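Local structure of Poly(A) ribonuclease POP2 (1UOC) at residues S26-A29 with V30-Q33. The protein has 3'-exoribonuclease activity with a preference for poly(A) and is probably a catalytic subunit of the CCR4-NOT mRNA deadenylase complex. Sequence-based numbering, arbitrary orientation.
With CA (calcium ion), chain C.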
loop_
_atom_site.group_PDB
_atom_site.type_symbol
_atom_site.label_atom_id
_atom_site.label_comp_id
_atom_site.label_asym_id
_atom_site.label_seq_id
_atom_site.Cartn_x
_atom_site.Cartn_y
_atom_site.Cartn_z
ATOM N N SER A 26 -13.847 6.905 -13.780
ATOM C CA SER A 26 -14.824 7.467 -12.865
ATOM C C SER A 26 -14.378 7.307 -11.412
ATOM O O SER A 26 -14.615 8.191 -10.587
ATOM C CB SER A 26 -16.193 6.814 -13.085
ATOM O OG SER A 26 -16.099 5.410 -13.036
ATOM N N GLU A 27 -13.718 6.196 -11.094
ATOM C CA GLU A 27 -13.245 5.987 -9.720
ATOM C C GLU A 27 -12.103 6.942 -9.406
ATOM O O GLU A 27 -11.979 7.424 -8.276
ATOM C CB GLU A 27 -12.793 4.538 -9.497
ATOM C CG GLU A 27 -13.926 3.537 -9.634
ATOM C CD GLU A 27 -15.105 3.829 -8.717
ATOM O OE1 GLU A 27 -16.216 3.352 -9.032
ATOM O OE2 GLU A 27 -14.937 4.514 -7.681
ATOM N N PHE A 28 -11.266 7.220 -10.403
ATOM C CA PHE A 28 -10.175 8.143 -10.178
ATOM C C PHE A 28 -10.712 9.563 -10.055
ATOM O O PHE A 28 -10.075 10.427 -9.453
ATOM C CB PHE A 28 -9.140 8.062 -11.291
ATOM C CG PHE A 28 -7.864 7.414 -10.855
ATOM C CD1 PHE A 28 -7.620 6.075 -11.120
ATOM C CD2 PHE A 28 -6.948 8.121 -10.073
ATOM C CE1 PHE A 28 -6.486 5.444 -10.606
ATOM C CE2 PHE A 28 -5.818 7.499 -9.556
ATOM C CZ PHE A 28 -5.587 6.153 -9.825
ATOM N N ALA A 29 -11.896 9.803 -10.611
ATOM C CA ALA A 29 -12.505 11.129 -10.507
ATOM C C ALA A 29 -12.923 11.312 -9.041
ATOM O O ALA A 29 -12.759 12.391 -8.474
ATOM C CB ALA A 29 -13.712 11.234 -11.429
ATOM N N VAL A 30 -13.447 10.246 -8.434
ATOM C CA VAL A 30 -13.856 10.278 -7.027
ATOM C C VAL A 30 -12.636 10.416 -6.113
ATOM O O VAL A 30 -12.659 11.172 -5.148
ATOM C CB VAL A 30 -14.617 8.989 -6.628
ATOM C CG1 VAL A 30 -14.874 8.974 -5.118
ATOM C CG2 VAL A 30 -15.932 8.897 -7.397
ATOM N N ILE A 31 -11.571 9.676 -6.412
ATOM C CA ILE A 31 -10.347 9.745 -5.611
ATOM C C ILE A 31 -9.841 11.188 -5.613
ATOM O O ILE A 31 -9.488 11.751 -4.584
ATOM C CB ILE A 31 -9.249 8.822 -6.210
ATOM C CG1 ILE A 31 -9.639 7.358 -5.995
ATOM C CG2 ILE A 31 -7.878 9.131 -5.573
ATOM C CD1 ILE A 31 -8.758 6.365 -6.741
ATOM N N ARG A 32 -9.825 11.768 -6.798
ATOM C CA ARG A 32 -9.377 13.126 -7.016
ATOM C C ARG A 32 -10.106 14.167 -6.151
ATOM O O ARG A 32 -9.485 15.110 -5.658
ATOM C CB ARG A 32 -9.552 13.453 -8.498
ATOM C CG ARG A 32 -8.562 14.438 -9.076
ATOM C CD ARG A 32 -8.792 14.571 -10.589
ATOM N NE ARG A 32 -8.516 13.314 -11.268
ATOM C CZ ARG A 32 -9.314 12.737 -12.159
ATOM N NH1 ARG A 32 -10.466 13.299 -12.504
ATOM N NH2 ARG A 32 -8.957 11.579 -12.701
ATOM N N GLN A 33 -11.411 14.016 -5.946
ATOM C CA GLN A 33 -12.098 15.021 -5.142
ATOM C C GLN A 33 -12.127 14.702 -3.656
ATOM O O GLN A 33 -12.485 15.548 -2.856
ATOM C CB GLN A 33 -13.521 15.300 -5.674
ATOM C CG GLN A 33 -14.603 14.343 -5.254
ATOM C CD GLN A 33 -15.250 14.699 -3.918
ATOM O OE1 GLN A 33 -15.862 13.845 -3.283
ATOM N NE2 GLN A 33 -15.132 15.955 -3.497
HETATM CA CA CA C . -11.697 17.658 -2.563
HETATM O O HOH W 1 -9.462 16.817 -3.748
#
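Phe-28 and Ile-31 meet one turn apart on helix 24-34, a local contact within an alpha-helix that lies against strand 99-103 of the mixed sheet in this DEDD-type, RNase H-like nuclease domain. The helical assignment rests on four successive i to i+4 backbone bonds: Val-30 to Ser-26, Ile-31 to Glu-27, Arg-32 to Phe-28 and Gln-33 to Ala-29. The N-H...O angle of the last bond falls to 141°, and Gln-33 N lies 3.3 Å from Ala-29 O.

On the buried side, Ile-31 CD1 sits 4.2 Å from the centroid of the Phe-28 ring and 9° off its normal, which defines a CH-pi contact over the middle of the face. With CG1 beside the backbone N (chi1 -70°) and the chain then extended, the delta methyl reaches back to the preceding turn, and Ile-31 CG1 passes 3.3 Å from Glu-27 O on the way. Phe-102 meets the Phe-28 ring and also touches Ile-31, joining this pair to the sheet. Next to them the buried carboxylate of Glu-27 is satisfied from outside the helix, by a salt bridge to Arg-17 and a hydrogen bond to Trp-100.

Arg-32, which is exposed, bends at chi3 and folds back along the helix; one face of its guanidinium lies over Phe-28 O, which is offset toward the rim of the group, and NH1 comes within 3.6 Å of Ala-29 CA, a van der Waals approach. Near the C-terminal end Gln-33 O binds a calcium ion directly (2.3 Å), away from the predicted catalytic metal site. Ser-36 is a further ligand, and a calcium-bound water donates to Arg-32 O at 2.6 Å.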